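Local coordinates for protoporphyrinogen oxidase (Exiguobacterium sibiricum, PDB 3LOV), which probably oxidises coproporphyrinogen III to coproporphyrin III with molecular oxygen, as an FAD-containing enzyme of heme b biosynthesis, at residues R155-D160 with G199-G204; K165-L170 with G177-M182. All coordinates share one frame; numbering follows the deposited sequence.

Interaction 1 (R155-D160 with G199-G204)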
loop_
_atom_site.group_PDB
_atom_site.type_symbol
_atom_site.label_atom_id
_atom_site.label_comp_id
_atom_site.label_asym_id
_atom_site.label_seq_id
_atom_site.Cartn_x
_atom_site.Cartn_y
_atom_site.Cartn_z
ATOM N N ARG A 155 -12.951 -19.853 0.837
ATOM C CA ARG A 155 -12.568 -21.249 0.735
ATOM C C ARG A 155 -13.775 -22.205 0.602
ATOM O O ARG A 155 -13.759 -23.118 -0.215
ATOM C CB ARG A 155 -11.642 -21.690 1.895
ATOM C CG ARG A 155 -10.193 -21.202 1.724
ATOM C CD ARG A 155 -9.398 -21.379 2.979
ATOM N NE ARG A 155 -8.056 -20.830 2.864
ATOM C CZ ARG A 155 -7.005 -21.451 2.342
ATOM N NH1 ARG A 155 -7.088 -22.683 1.851
ATOM N NH2 ARG A 155 -5.864 -20.804 2.273
ATOM N N PRO A 156 -14.817 -22.007 1.406
ATOM C CA PRO A 156 -15.972 -22.902 1.211
ATOM C C PRO A 156 -16.696 -22.755 -0.148
ATOM O O PRO A 156 -17.384 -23.682 -0.577
ATOM C CB PRO A 156 -16.926 -22.537 2.372
ATOM C CG PRO A 156 -16.130 -21.610 3.294
ATOM C CD PRO A 156 -14.967 -21.081 2.549
ATOM N N ARG A 157 -16.558 -21.598 -0.797
ATOM C CA ARG A 157 -17.230 -21.320 -2.052
ATOM C C ARG A 157 -16.415 -21.732 -3.257
ATOM O O ARG A 157 -16.986 -22.070 -4.289
ATOM C CB ARG A 157 -17.577 -19.826 -2.156
ATOM C CG ARG A 157 -18.612 -19.379 -1.103
ATOM C CD ARG A 157 -18.807 -17.845 -0.999
ATOM N NE ARG A 157 -19.988 -17.572 -0.195
ATOM C CZ ARG A 157 -20.058 -17.743 1.136
ATOM N NH1 ARG A 157 -19.000 -18.116 1.853
ATOM N NH2 ARG A 157 -21.199 -17.562 1.761
ATOM N N LEU A 158 -15.090 -21.647 -3.150
ATOM C CA LEU A 158 -14.198 -21.828 -4.292
ATOM C C LEU A 158 -13.184 -22.964 -4.117
ATOM O O LEU A 158 -12.505 -23.333 -5.084
ATOM C CB LEU A 158 -13.403 -20.537 -4.586
ATOM C CG LEU A 158 -14.189 -19.295 -4.911
ATOM C CD1 LEU A 158 -13.250 -18.036 -4.776
ATOM C CD2 LEU A 158 -14.875 -19.437 -6.300
ATOM N N GLY A 159 -13.053 -23.483 -2.900
ATOM C CA GLY A 159 -12.059 -24.502 -2.602
ATOM C C GLY A 159 -10.662 -23.966 -2.294
ATOM O O GLY A 159 -10.283 -22.838 -2.673
ATOM N N ASP A 160 -9.881 -24.795 -1.616
ATOM C CA ASP A 160 -8.558 -24.394 -1.124
ATOM C C ASP A 160 -7.557 -24.167 -2.230
ATOM O O ASP A 160 -6.803 -23.180 -2.192
ATOM C CB ASP A 160 -7.987 -25.435 -0.166
ATOM C CG ASP A 160 -8.783 -25.575 1.097
ATOM O OD1 ASP A 160 -9.301 -24.576 1.673
ATOM O OD2 ASP A 160 -8.859 -26.715 1.572
ATOM N N GLY A 199 -27.678 -14.350 -5.976
ATOM C CA GLY A 199 -27.938 -15.636 -5.273
ATOM C C GLY A 199 -26.797 -16.677 -5.229
ATOM O O GLY A 199 -26.899 -17.685 -4.545
ATOM N N SER A 200 -25.714 -16.446 -5.952
ATOM C CA SER A 200 -24.536 -17.315 -5.863
ATOM C C SER A 200 -23.294 -16.487 -6.171
ATOM O O SER A 200 -23.397 -15.494 -6.888
ATOM C CB SER A 200 -24.678 -18.501 -6.861
ATOM O OG SER A 200 -24.566 -18.076 -8.207
ATOM N N LEU A 201 -22.120 -16.896 -5.668
ATOM C CA LEU A 201 -20.891 -16.154 -5.928
ATOM C C LEU A 201 -20.512 -16.065 -7.405
ATOM O O LEU A 201 -20.112 -14.984 -7.895
ATOM C CB LEU A 201 -19.713 -16.726 -5.113
ATOM C CG LEU A 201 -18.392 -15.946 -5.355
ATOM C CD1 LEU A 201 -18.549 -14.468 -5.026
ATOM C CD2 LEU A 201 -17.227 -16.546 -4.545
ATOM N N PHE A 202 -20.603 -17.197 -8.112
ATOM C CA PHE A 202 -20.347 -17.259 -9.559
ATOM C C PHE A 202 -21.204 -16.259 -10.362
ATOM O O PHE A 202 -20.691 -15.535 -11.201
ATOM C CB PHE A 202 -20.635 -18.678 -10.025
ATOM C CG PHE A 202 -20.478 -18.911 -11.500
ATOM C CD1 PHE A 202 -19.240 -18.789 -12.109
ATOM C CD2 PHE A 202 -21.555 -19.347 -12.265
ATOM C CE1 PHE A 202 -19.084 -19.059 -13.465
ATOM C CE2 PHE A 202 -21.408 -19.630 -13.624
ATOM C CZ PHE A 202 -20.175 -19.482 -14.226
ATOM N N GLU A 203 -22.496 -16.192 -10.078
ATOM C CA GLU A 203 -23.370 -15.232 -10.788
ATOM C C GLU A 203 -23.204 -13.802 -10.264
ATOM O O GLU A 203 -23.467 -12.828 -10.974
ATOM C CB GLU A 203 -24.828 -15.670 -10.723
ATOM C CG GLU A 203 -25.132 -17.005 -11.479
ATOM C CD GLU A 203 -25.084 -16.950 -13.010
ATOM O OE1 GLU A 203 -24.867 -15.871 -13.594
ATOM O OE2 GLU A 203 -25.290 -18.021 -13.642
ATOM N N GLY A 204 -22.733 -13.667 -9.038
ATOM C CA GLY A 204 -22.389 -12.348 -8.525
ATOM C C GLY A 204 -21.197 -11.763 -9.258
ATOM O O GLY A 204 -21.221 -10.597 -9.667
#

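Interaction 2 (K165-L170 with G177-M182)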
loop_
_atom_site.group_PDB
_atom_site.type_symbol
_atom_site.label_atom_id
_atom_site.label_comp_id
_atom_site.label_asym_id
_atom_site.label_seq_id
_atom_site.Cartn_x
_atom_site.Cartn_y
_atom_site.Cartn_z
ATOM N N LYS A 165 -3.522 -21.087 -4.860
ATOM C CA LYS A 165 -2.725 -21.012 -6.075
ATOM C C LYS A 165 -2.970 -19.752 -6.882
ATOM O O LYS A 165 -2.098 -19.336 -7.676
ATOM C CB LYS A 165 -2.963 -22.243 -6.980
ATOM C CG LYS A 165 -2.504 -23.556 -6.344
ATOM C CD LYS A 165 -2.784 -24.767 -7.251
ATOM C CE LYS A 165 -2.125 -26.024 -6.695
ATOM N NZ LYS A 165 -2.092 -27.149 -7.693
ATOM N N LEU A 166 -4.154 -19.156 -6.759
ATOM C CA LEU A 166 -4.447 -17.960 -7.592
ATOM C C LEU A 166 -4.868 -16.703 -6.813
ATOM O O LEU A 166 -4.257 -15.644 -6.980
ATOM C CB LEU A 166 -5.468 -18.305 -8.668
ATOM C CG LEU A 166 -5.844 -17.115 -9.552
ATOM C CD1 LEU A 166 -4.613 -16.510 -10.230
ATOM C CD2 LEU A 166 -6.943 -17.526 -10.536
ATOM N N ILE A 167 -5.884 -16.812 -5.956
ATOM C CA ILE A 167 -6.514 -15.623 -5.378
ATOM C C ILE A 167 -5.579 -14.911 -4.406
ATOM O O ILE A 167 -5.368 -13.713 -4.492
ATOM C CB ILE A 167 -7.790 -15.944 -4.627
ATOM C CG1 ILE A 167 -8.766 -16.767 -5.487
ATOM C CG2 ILE A 167 -8.495 -14.649 -4.198
ATOM C CD1 ILE A 167 -9.237 -16.086 -6.689
ATOM N N GLU A 168 -5.004 -15.655 -3.480
ATOM C CA GLU A 168 -4.083 -15.053 -2.532
ATOM C C GLU A 168 -2.949 -14.300 -3.183
ATOM O O GLU A 168 -2.748 -13.132 -2.866
ATOM C CB GLU A 168 -3.557 -16.072 -1.495
ATOM C CG GLU A 168 -2.560 -15.463 -0.529
ATOM C CD GLU A 168 -2.326 -16.375 0.679
ATOM O OE1 GLU A 168 -1.910 -17.529 0.468
ATOM O OE2 GLU A 168 -2.605 -15.956 1.805
ATOM N N PRO A 169 -2.160 -14.948 -4.056
ATOM C CA PRO A 169 -1.074 -14.169 -4.624
ATOM C C PRO A 169 -1.539 -13.023 -5.540
ATOM O O PRO A 169 -0.914 -11.976 -5.566
ATOM C CB PRO A 169 -0.264 -15.207 -5.398
ATOM C CG PRO A 169 -1.087 -16.387 -5.524
ATOM C CD PRO A 169 -2.047 -16.372 -4.380
ATOM N N LEU A 170 -2.645 -13.222 -6.256
ATOM C CA LEU A 170 -3.244 -12.168 -7.107
ATOM C C LEU A 170 -3.711 -10.969 -6.290
ATOM O O LEU A 170 -3.284 -9.841 -6.502
ATOM C CB LEU A 170 -4.431 -12.741 -7.886
ATOM C CG LEU A 170 -5.075 -11.848 -8.939
ATOM C CD1 LEU A 170 -4.108 -11.514 -10.072
ATOM C CD2 LEU A 170 -6.362 -12.523 -9.493
ATOM N N GLY A 177 0.047 -9.938 1.924
ATOM C CA GLY A 177 -0.753 -10.268 3.087
ATOM C C GLY A 177 -1.367 -11.644 3.027
ATOM O O GLY A 177 -1.334 -12.339 1.996
ATOM N N ASN A 178 -1.909 -12.053 4.153
ATOM C CA ASN A 178 -2.440 -13.359 4.292
ATOM C C ASN A 178 -3.932 -13.309 3.990
ATOM O O ASN A 178 -4.694 -12.711 4.736
ATOM C CB ASN A 178 -2.168 -13.890 5.723
ATOM C CG ASN A 178 -0.687 -14.210 5.964
ATOM O OD1 ASN A 178 -0.093 -14.966 5.208
ATOM N ND2 ASN A 178 -0.109 -13.661 7.024
ATOM N N ILE A 179 -4.356 -13.954 2.911
ATOM C CA ILE A 179 -5.769 -13.989 2.602
ATOM C C ILE A 179 -6.633 -14.445 3.803
ATOM O O ILE A 179 -7.760 -13.955 3.977
ATOM C CB ILE A 179 -6.064 -14.843 1.334
ATOM C CG1 ILE A 179 -7.431 -14.476 0.752
ATOM C CG2 ILE A 179 -6.030 -16.335 1.640
ATOM C CD1 ILE A 179 -7.594 -14.854 -0.726
ATOM N N ASP A 180 -6.116 -15.348 4.651
ATOM C CA ASP A 180 -6.932 -15.905 5.749
ATOM C C ASP A 180 -7.077 -14.988 6.978
ATOM O O ASP A 180 -7.747 -15.356 7.952
ATOM C CB ASP A 180 -6.404 -17.291 6.192
ATOM C CG ASP A 180 -6.662 -18.371 5.143
ATOM O OD1 ASP A 180 -7.835 -18.551 4.760
ATOM O OD2 ASP A 180 -5.691 -19.018 4.673
ATOM N N GLN A 181 -6.448 -13.821 6.964
ATOM C CA GLN A 181 -6.616 -12.855 8.087
ATOM C C GLN A 181 -7.296 -11.514 7.693
ATOM O O GLN A 181 -8.003 -10.893 8.524
ATOM C CB GLN A 181 -5.248 -12.560 8.740
ATOM C CG GLN A 181 -4.451 -13.816 9.156
ATOM C CD GLN A 181 -3.213 -13.469 9.933
ATOM O OE1 GLN A 181 -3.062 -12.341 10.447
ATOM N NE2 GLN A 181 -2.314 -14.434 10.048
HETATM N N MSE A 182 -7.109 -11.115 6.432
HETATM C CA MSE A 182 -7.690 -9.878 5.859
HETATM C C MSE A 182 -9.205 -9.908 6.011
HETATM O O MSE A 182 -9.798 -10.953 5.919
HETATM C CB MSE A 182 -7.472 -9.817 4.363
HETATM C CG MSE A 182 -6.147 -9.411 3.785
HETATM SE SE MSE A 182 -6.370 -9.870 1.847
HETATM C CE MSE A 182 -4.477 -10.201 1.754
HETATM O O HOH W 1 -3.617 -16.949 4.150
#

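Interaction 1 (R155-D160 with G199-G204)
Two helix ends meet in the helical part of this flavin-containing oxidase: Leu-201, in the first turn of helix 201-207, reaches Arg-157 and Leu-158 in the last turn of helix 150-158. A single methyl does the touching. CD2 of Leu-201 lies 4.1 Å from CB of Arg-157, and it is as far, 4.1 Å, from CG of Leu-158. Both pairs of side chains cross at about a right angle, so the methyl meets its neighbours end-on instead of lying along them. The rotamer of Leu-201 explains the reach: with CG opposite the backbone N (chi1 -179°), the branch projects from the helix start to the neighbouring helix. Ile-109 of strand 109-110 touches both leucines and Leu-134 of helix 124-135 meets Leu-158, so these two extend the apolar contact. Arg-157 offers its aliphatic part to Leu-201, while its extended chain carries the guanidinium to a salt bridge with Glu-195.

Each end has its own local bonds. Gly-159 N bonds to Arg-155 O at 2.8 Å, and the positive phi of Gly-159 (84°) ends the helical conformation before helix 160-172. Arg-155 NH1, shared with Glu-164, reaches Asp-160 OD1 at 2.9 Å; the oxygen lies in the guanidinium plane but is approached from above its own carboxylate plane. Within 199-204, Ser-200 OG accepts a weak bond from Glu-203 N at 3.4 Å. A helix N-terminus capped by Ser-200 thus packs through one leucine on the C-terminal turn of helix 150-158, in the helical region of this flavin-containing amine oxidoreductase fold.

Interaction 2 (K165-L170 with G177-M182)
Glu-168 of helix 160-172 holds the amide of Ile-179 at the start of a type I beta turn, 178-181, in the loop that follows the helix. The turn is identified by Gln-181 N bonding to Asn-178 O at 3.0 Å, by the helical backbone angles of Ile-179 and by the near-zero psi of Asp-180 (-2°).

Glu-168 leaves the helix with CG anti to its backbone N (chi1 178°) and continues extended beyond CG, which brings the carboxylate across to the loop. There OE2 accepts from Ile-179 N at 2.9 Å, with an N-H...O angle of 152°. The donor comes to the anti side of the carboxylate, somewhat out of its plane. The same oxygen takes a bond from a water that also accepts from Asp-180 N and donates to Asp-180 OD2, so the water lies between two acidic groups and probably eases their like charges. Arg-334 adds a long, weak ion pair to OE2, and its other terminal nitrogen bonds to Asn-178 OD1.

Ile-179 covers the aliphatic stem of Glu-168. Its CG2 sits between backbone N and carbonyl carbon, 3.4 Å from Glu-168 OE2 and 4.0 Å from Glu-168 CB, so one methyl borders both the polar end and the stem. The other branch is anti to N and extended, and it runs back to the helix beside Leu-150 and Leu-154 of helix 150-158. Gly-177, a few residues into the loop, lies in the wider neighbourhood of the FAD-binding residue Val-445. At the far tip of the extended branch, Ile-179 CD1 touches Ile-167 CG2 at 3.6 Å.

The touching residues of interaction 1 are all buried, although its centre is about 27 Å from the centre of the chain; interaction 2, centred about 15 Å from it, mixes buried residues with the partly exposed Gly-177 and Asn-178. Interaction 2 is nested within the loop closed by interaction 1, and the consecutive helices 150-158 and 160-172 supply one segment each. The chemistry of the two contacts differs: interaction 1 is purely apolar between its segments, whereas interaction 2 adds a buried carboxylate, a backbone amide and a bridging water, and buries more area (203 against 118 Å²). A salt bridge joins them, from Arg-155 NE to Asp-180 OD1 at 3.0 Å, linking helix to turn.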